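Condensin complex subunit 3 (Schizosaccharomyces pombe, PDB 5OQR) serves as a regulatory subunit of condensin, the complex required to convert interphase chromatin into condensed, mitotic-like chromosomes. Local coordinates at residues Leu597-Asp601 and Glu602-Lys606; Leu627-Phe630 and Phe631-Ala635; Gly637-Glu640 and Asn641-Ile645. One frame throughout, in Å; residues are numbered along the deposited sequence.

In the fold
Contacts 1, 2 and 3 follow one another along the chain, at the start of helix 601-613, in the second half of helix 621-635 and at the start of helix 639-661, three successive helices of this alpha-helical HEAT-repeat protein. Their centres lie close together: about 13 Å between contacts 1 and 2, and about 11 Å from contact 3 to either of them. Tyr634 joins all three. Its OH lies 2.5 Å from Asp601 OD2 of contact 1, a probable hydrogen bond, while its backbone O lies 2.6 Å from Asn641 ND2 of contact 3, probably bonded as well. Probable polar bonds and packing thus join three successive helices of the solenoid where they meet, in the C-terminal half of the chain.

Contact 1: residues Leu597-Asp601 and Glu602-Lys606; sequences LHYRD and ELFLK
A bend at chi3 of Arg600 (76°), and a Leu603 CG lying anti to the backbone N (chi1 -175°), bring these two side chains alongside each other and pointing the same way. Leu603 CD2 thereby settles over the centre of one face of the guanidinium, 3.6 Å from Arg600 CZ. The polar end is held by helix 563-574, where Arg600 NH2 bonds to Ser567 OG and Glu563 and Asp564 form long, weak ion pairs. With an alanine here, Leu603 CD2 would probably lose the flat group it packs on and Ser567 OG this donor. Arg600 is also the N-cap residue, and its O accepts from Phe604 N at 3.2 Å; one residue on, Asp601 O takes Leu605 N at 2.7 Å. Just before the cap, Tyr599 CE2 touches Phe604 CE2 at 3.7 Å. His598 ND1 gives a nearly straight bond of 2.7 Å to Asp601 OD2, which lies in the imidazole plane and receives it on its syn lone pair; Tyr634 OH shares this oxygen. The turn joins helix 580-597 to helix 601-613: Phe604 stacks on Phe571 of helix 563-574 and touches Ile590, whereas Leu605 packs against both Leu594 of helix 580-597 and Tyr634 of helix 621-635.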
loop_
_atom_site.group_PDB
_atom_site.type_symbol
_atom_site.label_atom_id
_atom_site.label_comp_id
_atom_site.label_asym_id
_atom_site.label_seq_id
_atom_site.Cartn_x
_atom_site.Cartn_y
_atom_site.Cartn_z
ATOM N N LEU A 597 -11.428 -10.469 -21.171
ATOM C CA LEU A 597 -11.913 -11.401 -22.180
ATOM C C LEU A 597 -12.674 -12.596 -21.623
ATOM O O LEU A 597 -13.378 -13.258 -22.388
ATOM C CB LEU A 597 -10.732 -11.926 -23.011
ATOM C CG LEU A 597 -10.482 -11.311 -24.390
ATOM C CD1 LEU A 597 -10.541 -9.796 -24.365
ATOM C CD2 LEU A 597 -9.138 -11.776 -24.922
ATOM N N HIS A 598 -12.561 -12.884 -20.329
ATOM C CA HIS A 598 -13.000 -14.165 -19.779
ATOM C C HIS A 598 -12.370 -15.305 -20.576
ATOM O O HIS A 598 -13.043 -16.122 -21.204
ATOM C CB HIS A 598 -14.527 -14.279 -19.762
ATOM C CG HIS A 598 -15.178 -13.503 -18.662
ATOM N ND1 HIS A 598 -14.841 -13.665 -17.336
ATOM C CD2 HIS A 598 -16.155 -12.566 -18.689
ATOM C CE1 HIS A 598 -15.575 -12.855 -16.594
ATOM N NE2 HIS A 598 -16.381 -12.178 -17.390
ATOM N N TYR A 599 -11.040 -15.333 -20.542
ATOM C CA TYR A 599 -10.243 -16.240 -21.363
ATOM C C TYR A 599 -9.953 -17.497 -20.557
ATOM O O TYR A 599 -8.938 -17.601 -19.866
ATOM C CB TYR A 599 -8.964 -15.548 -21.816
ATOM C CG TYR A 599 -8.046 -16.396 -22.667
ATOM C CD1 TYR A 599 -8.315 -16.611 -24.009
ATOM C CD2 TYR A 599 -6.903 -16.967 -22.131
ATOM C CE1 TYR A 599 -7.479 -17.380 -24.790
ATOM C CE2 TYR A 599 -6.060 -17.738 -22.903
ATOM C CZ TYR A 599 -6.353 -17.940 -24.234
ATOM O OH TYR A 599 -5.517 -18.706 -25.013
ATOM N N ARG A 600 -10.862 -18.468 -20.646
ATOM C CA ARG A 600 -10.685 -19.772 -20.010
ATOM C C ARG A 600 -10.490 -19.628 -18.503
ATOM O O ARG A 600 -9.589 -20.224 -17.911
ATOM C CB ARG A 600 -9.508 -20.519 -20.639
ATOM C CG ARG A 600 -9.323 -20.253 -22.123
ATOM C CD ARG A 600 -8.214 -21.106 -22.704
ATOM N NE ARG A 600 -8.627 -22.494 -22.887
ATOM C CZ ARG A 600 -7.806 -23.486 -23.209
ATOM N NH1 ARG A 600 -8.280 -24.713 -23.358
ATOM N NH2 ARG A 600 -6.512 -23.258 -23.378
ATOM N N ASP A 601 -11.351 -18.818 -17.880
ATOM C CA ASP A 601 -11.214 -18.526 -16.455
ATOM C C ASP A 601 -11.012 -19.803 -15.654
ATOM O O ASP A 601 -10.061 -19.921 -14.878
ATOM C CB ASP A 601 -12.450 -17.785 -15.944
ATOM C CG ASP A 601 -12.871 -16.654 -16.849
ATOM O OD1 ASP A 601 -12.737 -16.801 -18.078
ATOM O OD2 ASP A 601 -13.342 -15.620 -16.333
ATOM N N GLU A 602 -11.906 -20.774 -15.847
ATOM C CA GLU A 602 -11.852 -22.025 -15.095
ATOM C C GLU A 602 -10.462 -22.642 -15.144
ATOM O O GLU A 602 -9.950 -23.129 -14.129
ATOM C CB GLU A 602 -12.882 -23.015 -15.644
ATOM C CG GLU A 602 -14.236 -22.407 -16.016
ATOM C CD GLU A 602 -14.274 -21.846 -17.432
ATOM O OE1 GLU A 602 -13.476 -22.300 -18.280
ATOM O OE2 GLU A 602 -15.089 -20.935 -17.690
ATOM N N LEU A 603 -9.834 -22.628 -16.320
ATOM C CA LEU A 603 -8.557 -23.313 -16.494
ATOM C C LEU A 603 -7.429 -22.584 -15.775
ATOM O O LEU A 603 -6.519 -23.222 -15.235
ATOM C CB LEU A 603 -8.249 -23.451 -17.985
ATOM C CG LEU A 603 -7.000 -24.257 -18.346
ATOM C CD1 LEU A 603 -7.189 -25.728 -18.025
ATOM C CD2 LEU A 603 -6.642 -24.064 -19.814
ATOM N N PHE A 604 -7.466 -21.253 -15.756
ATOM C CA PHE A 604 -6.395 -20.471 -15.148
ATOM C C PHE A 604 -6.668 -20.119 -13.696
ATOM O O PHE A 604 -5.721 -19.905 -12.931
ATOM C CB PHE A 604 -6.169 -19.179 -15.939
ATOM C CG PHE A 604 -5.465 -19.383 -17.246
ATOM C CD1 PHE A 604 -4.110 -19.650 -17.279
ATOM C CD2 PHE A 604 -6.155 -19.306 -18.439
ATOM C CE1 PHE A 604 -3.457 -19.841 -18.477
ATOM C CE2 PHE A 604 -5.509 -19.495 -19.641
ATOM C CZ PHE A 604 -4.158 -19.763 -19.661
ATOM N N LEU A 605 -7.938 -20.051 -13.297
ATOM C CA LEU A 605 -8.269 -19.590 -11.954
ATOM C C LEU A 605 -7.592 -20.441 -10.886
ATOM O O LEU A 605 -7.144 -19.920 -9.859
ATOM C CB LEU A 605 -9.788 -19.603 -11.772
ATOM C CG LEU A 605 -10.514 -18.475 -11.038
ATOM C CD1 LEU A 605 -9.854 -17.119 -11.195
ATOM C CD2 LEU A 605 -11.941 -18.415 -11.567
ATOM N N LYS A 606 -7.499 -21.756 -11.112
ATOM C CA LYS A 606 -6.883 -22.620 -10.107
ATOM C C LYS A 606 -5.368 -22.476 -10.096
ATOM O O LYS A 606 -4.802 -22.235 -9.016
ATOM C CB LYS A 606 -7.330 -24.070 -10.324
ATOM C CG LYS A 606 -6.768 -25.066 -9.321
ATOM C CD LYS A 606 -6.565 -26.426 -9.959
ATOM C CE LYS A 606 -6.000 -27.425 -8.966
ATOM N NZ LYS A 606 -5.282 -28.540 -9.637
#

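Contact 2: residues Leu627-Phe630 and Phe631-Ala635; sequences LGYF and FPVYA
Phe630 turns an edge toward the face of Phe631 in a T-shaped pair, the centroids 5.0 Å apart and the planes at 63°. The two adjacent rings can meet because Phe630 CG is anti to the backbone N (chi1 153°) whereas Phe631 CG lies beside its own N. Toward the next turn, Phe630 and Tyr634 run side by side and point the same way. Their planes are near parallel, at 24°, but slid so far that the rings barely overlap; Tyr634 CB lies over one face of Phe630, offset toward the rim, 4.0 Å from the centroid, in a CH-pi contact. Another such contact joins Val633 CG2 to one face of Tyr629, 3.8 Å from its centroid, and Leu627 CB meets Phe631 CE2 at 3.8 Å. Pro632 has no N-H to give, so Gly628 O faces its CD at 3.4 Å and the helix kinks there, while Tyr634 N bonds to Phe630 O at 2.7 Å. Trp682 stacks on Phe631, and Phe630 packs on Ala591 and Leu594 of helix 580-597. The Tyr634 hydroxyl has Asp601 as its partner; within the aromatic cluster no polar bond links the side chains, so dispersion and ring electrostatics probably hold them.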
loop_
_atom_site.group_PDB
_atom_site.type_symbol
_atom_site.label_atom_id
_atom_site.label_comp_id
_atom_site.label_asym_id
_atom_site.label_seq_id
_atom_site.Cartn_x
_atom_site.Cartn_y
_atom_site.Cartn_z
ATOM N N LEU A 627 -1.793 -9.782 -8.437
ATOM C CA LEU A 627 -2.878 -10.670 -8.044
ATOM C C LEU A 627 -3.545 -10.190 -6.766
ATOM O O LEU A 627 -4.732 -10.460 -6.550
ATOM C CB LEU A 627 -2.357 -12.095 -7.881
ATOM C CG LEU A 627 -1.753 -12.731 -9.135
ATOM C CD1 LEU A 627 -1.400 -14.179 -8.866
ATOM C CD2 LEU A 627 -2.690 -12.626 -10.333
ATOM N N GLY A 628 -2.809 -9.472 -5.917
ATOM C CA GLY A 628 -3.439 -8.817 -4.786
ATOM C C GLY A 628 -4.515 -7.842 -5.212
ATOM O O GLY A 628 -5.458 -7.584 -4.462
ATOM N N TYR A 629 -4.391 -7.290 -6.418
ATOM C CA TYR A 629 -5.392 -6.383 -6.961
ATOM C C TYR A 629 -6.411 -7.095 -7.837
ATOM O O TYR A 629 -7.571 -6.674 -7.896
ATOM C CB TYR A 629 -4.711 -5.276 -7.774
ATOM C CG TYR A 629 -5.680 -4.412 -8.548
ATOM C CD1 TYR A 629 -5.868 -4.596 -9.910
ATOM C CD2 TYR A 629 -6.419 -3.429 -7.914
ATOM C CE1 TYR A 629 -6.759 -3.819 -10.618
ATOM C CE2 TYR A 629 -7.312 -2.646 -8.612
ATOM C CZ TYR A 629 -7.480 -2.845 -9.963
ATOM O OH TYR A 629 -8.374 -2.062 -10.659
ATOM N N PHE A 630 -6.007 -8.173 -8.510
ATOM C CA PHE A 630 -6.890 -8.831 -9.468
ATOM C C PHE A 630 -8.005 -9.600 -8.768
ATOM O O PHE A 630 -9.183 -9.453 -9.114
ATOM C CB PHE A 630 -6.072 -9.761 -10.365
ATOM C CG PHE A 630 -6.853 -10.921 -10.909
ATOM C CD1 PHE A 630 -6.853 -12.139 -10.250
ATOM C CD2 PHE A 630 -7.581 -10.798 -12.078
ATOM C CE1 PHE A 630 -7.569 -13.208 -10.743
ATOM C CE2 PHE A 630 -8.298 -11.865 -12.577
ATOM C CZ PHE A 630 -8.293 -13.071 -11.908
ATOM N N PHE A 631 -7.656 -10.435 -7.787
ATOM C CA PHE A 631 -8.658 -11.306 -7.176
ATOM C C PHE A 631 -9.851 -10.533 -6.633
ATOM O O PHE A 631 -10.994 -10.916 -6.932
ATOM C CB PHE A 631 -8.004 -12.168 -6.090
ATOM C CG PHE A 631 -7.211 -13.327 -6.628
ATOM C CD1 PHE A 631 -7.813 -14.283 -7.425
ATOM C CD2 PHE A 631 -5.870 -13.466 -6.330
ATOM C CE1 PHE A 631 -7.090 -15.347 -7.923
ATOM C CE2 PHE A 631 -5.140 -14.529 -6.825
ATOM C CZ PHE A 631 -5.754 -15.472 -7.622
ATOM N N PRO A 632 -9.682 -9.461 -5.859
ATOM C CA PRO A 632 -10.869 -8.699 -5.433
ATOM C C PRO A 632 -11.647 -8.106 -6.595
ATOM O O PRO A 632 -12.882 -8.114 -6.577
ATOM C CB PRO A 632 -10.276 -7.609 -4.528
ATOM C CG PRO A 632 -8.953 -8.125 -4.115
ATOM C CD PRO A 632 -8.449 -8.934 -5.257
ATOM N N VAL A 633 -10.952 -7.585 -7.607
ATOM C CA VAL A 633 -11.629 -6.983 -8.754
ATOM C C VAL A 633 -12.421 -8.038 -9.511
ATOM O O VAL A 633 -13.572 -7.817 -9.906
ATOM C CB VAL A 633 -10.603 -6.282 -9.665
ATOM C CG1 VAL A 633 -11.184 -5.994 -11.049
ATOM C CG2 VAL A 633 -10.137 -4.996 -9.024
ATOM N N TYR A 634 -11.807 -9.198 -9.738
ATOM C CA TYR A 634 -12.469 -10.263 -10.483
ATOM C C TYR A 634 -13.594 -10.882 -9.665
ATOM O O TYR A 634 -14.720 -11.031 -10.150
ATOM C CB TYR A 634 -11.435 -11.315 -10.882
ATOM C CG TYR A 634 -11.977 -12.485 -11.667
ATOM C CD1 TYR A 634 -12.299 -13.677 -11.034
ATOM C CD2 TYR A 634 -12.149 -12.408 -13.041
ATOM C CE1 TYR A 634 -12.784 -14.754 -11.744
ATOM C CE2 TYR A 634 -12.633 -13.481 -13.760
ATOM C CZ TYR A 634 -12.949 -14.651 -13.106
ATOM O OH TYR A 634 -13.432 -15.722 -13.817
ATOM N N ALA A 635 -13.311 -11.230 -8.408
ATOM C CA ALA A 635 -14.295 -11.925 -7.585
ATOM C C ALA A 635 -15.502 -11.043 -7.298
ATOM O O ALA A 635 -16.649 -11.476 -7.450
ATOM C CB ALA A 635 -13.649 -12.387 -6.280
#

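Contact 3: residues Gly637-Glu640 and Asn641-Ile645; sequences GAHE and NQWRI
Arg644 runs back alongside the first turn of helix 639-661 toward Glu640, in an alpha solenoid of HEAT-repeat type; the N-cap residue Ala638 precedes this helix. Arg644 CB lies 3.8 Å from Glu640 O and packs on Leu605 of helix 601-613. CG, set beside the backbone N (chi1 -62°), passes nearest that carbonyl, at 3.2 Å from Glu640 O. CD leads on with the chain extended, reaching Tyr634 and Asp601, and NE makes a long, weak ion pair with Asp601 OD2. Farther out, CZ lies 3.9 Å from Glu640 O and NH1 3.4 Å from it, at an angle too poor for a bond; NH1 also touches His598. No salt bridge forms with Glu640, whose OE1 lies 6.0 Å from Arg644 NH1, the glutamate chain bending at chi2 and leading away. Arg644 N bonds to Glu640 O at 3.2 Å, closing the turn that spans the two residues. On another side of the helix His639 and Trp643 lie side by side and point the same way, Trp643 also stacking on His709. Asn641 ND2 bonds to Tyr634 O at the end of the preceding helix, and this same nitrogen lies 4.0 Å from Ala638 CB.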
loop_
_atom_site.group_PDB
_atom_site.type_symbol
_atom_site.label_atom_id
_atom_site.label_comp_id
_atom_site.label_asym_id
_atom_site.label_seq_id
_atom_site.Cartn_x
_atom_site.Cartn_y
_atom_site.Cartn_z
ATOM N N GLY A 637 -16.617 -8.419 -8.813
ATOM C CA GLY A 637 -17.211 -7.726 -9.937
ATOM C C GLY A 637 -18.509 -8.346 -10.410
ATOM O O GLY A 637 -19.424 -7.633 -10.832
ATOM N N ALA A 638 -18.607 -9.670 -10.344
ATOM C CA ALA A 638 -19.774 -10.368 -10.861
ATOM C C ALA A 638 -20.059 -11.594 -10.009
ATOM O O ALA A 638 -19.143 -12.227 -9.477
ATOM C CB ALA A 638 -19.573 -10.782 -12.322
ATOM N N HIS A 639 -21.347 -11.920 -9.884
ATOM C CA HIS A 639 -21.740 -13.153 -9.211
ATOM C C HIS A 639 -21.147 -14.371 -9.906
ATOM O O HIS A 639 -20.794 -15.360 -9.252
ATOM C CB HIS A 639 -23.264 -13.261 -9.167
ATOM C CG HIS A 639 -23.764 -14.656 -8.954
ATOM N ND1 HIS A 639 -23.959 -15.196 -7.702
ATOM C CD2 HIS A 639 -24.105 -15.623 -9.838
ATOM C CE1 HIS A 639 -24.399 -16.434 -7.822
ATOM N NE2 HIS A 639 -24.496 -16.719 -9.109
ATOM N N GLU A 640 -21.033 -14.319 -11.235
ATOM C CA GLU A 640 -20.529 -15.465 -11.981
ATOM C C GLU A 640 -19.050 -15.704 -11.714
ATOM O O GLU A 640 -18.575 -16.836 -11.855
ATOM C CB GLU A 640 -20.767 -15.267 -13.477
ATOM C CG GLU A 640 -22.229 -15.242 -13.884
ATOM C CD GLU A 640 -22.918 -13.934 -13.542
ATOM O OE1 GLU A 640 -22.234 -13.010 -13.057
ATOM O OE2 GLU A 640 -24.145 -13.829 -13.756
ATOM N N ASN A 641 -18.307 -14.663 -11.337
ATOM C CA ASN A 641 -16.893 -14.847 -11.029
ATOM C C ASN A 641 -16.713 -15.549 -9.693
ATOM O O ASN A 641 -15.819 -16.388 -9.542
ATOM C CB ASN A 641 -16.172 -13.501 -11.027
ATOM C CG ASN A 641 -16.020 -12.919 -12.414
ATOM O OD1 ASN A 641 -16.191 -13.615 -13.413
ATOM N ND2 ASN A 641 -15.687 -11.639 -12.484
ATOM N N GLN A 642 -17.548 -15.215 -8.708
ATOM C CA GLN A 642 -17.499 -15.922 -7.433
ATOM C C GLN A 642 -17.843 -17.393 -7.616
ATOM O O GLN A 642 -17.259 -18.261 -6.960
ATOM C CB GLN A 642 -18.447 -15.265 -6.432
ATOM C CG GLN A 642 -18.106 -13.819 -6.130
ATOM C CD GLN A 642 -18.914 -13.248 -4.983
ATOM O OE1 GLN A 642 -20.136 -13.169 -5.049
ATOM N NE2 GLN A 642 -18.229 -12.846 -3.922
ATOM N N TRP A 643 -18.779 -17.690 -8.519
ATOM C CA TRP A 643 -19.152 -19.076 -8.775
ATOM C C TRP A 643 -17.977 -19.866 -9.334
ATOM O O TRP A 643 -17.730 -21.005 -8.919
ATOM C CB TRP A 643 -20.338 -19.122 -9.737
ATOM C CG TRP A 643 -20.956 -20.476 -9.890
ATOM C CD1 TRP A 643 -20.553 -21.472 -10.726
ATOM C CD2 TRP A 643 -22.100 -20.981 -9.192
ATOM N NE1 TRP A 643 -21.369 -22.565 -10.592
ATOM C CE2 TRP A 643 -22.329 -22.288 -9.655
ATOM C CE3 TRP A 643 -22.953 -20.453 -8.218
ATOM C CZ2 TRP A 643 -23.372 -23.077 -9.178
ATOM C CZ3 TRP A 643 -23.984 -21.235 -7.747
ATOM C CH2 TRP A 643 -24.187 -22.533 -8.228
ATOM N N ARG A 644 -17.238 -19.279 -10.277
ATOM C CA ARG A 644 -16.086 -19.964 -10.854
ATOM C C ARG A 644 -15.031 -20.273 -9.803
ATOM O O ARG A 644 -14.325 -21.281 -9.912
ATOM C CB ARG A 644 -15.475 -19.114 -11.968
ATOM C CG ARG A 644 -16.396 -18.852 -13.141
ATOM C CD ARG A 644 -15.689 -18.048 -14.215
ATOM N NE ARG A 644 -16.571 -17.699 -15.326
ATOM C CZ ARG A 644 -17.172 -16.523 -15.483
ATOM N NH1 ARG A 644 -16.997 -15.546 -14.604
ATOM N NH2 ARG A 644 -17.954 -16.317 -16.533
ATOM N N ILE A 645 -14.900 -19.421 -8.786
ATOM C CA ILE A 645 -13.888 -19.642 -7.759
ATOM C C ILE A 645 -14.312 -20.776 -6.835
ATOM O O ILE A 645 -13.488 -21.601 -6.426
ATOM C CB ILE A 645 -13.626 -18.337 -6.985
ATOM C CG1 ILE A 645 -13.108 -17.257 -7.940
ATOM C CG2 ILE A 645 -12.619 -18.568 -5.857
ATOM C CD1 ILE A 645 -13.052 -15.871 -7.341
#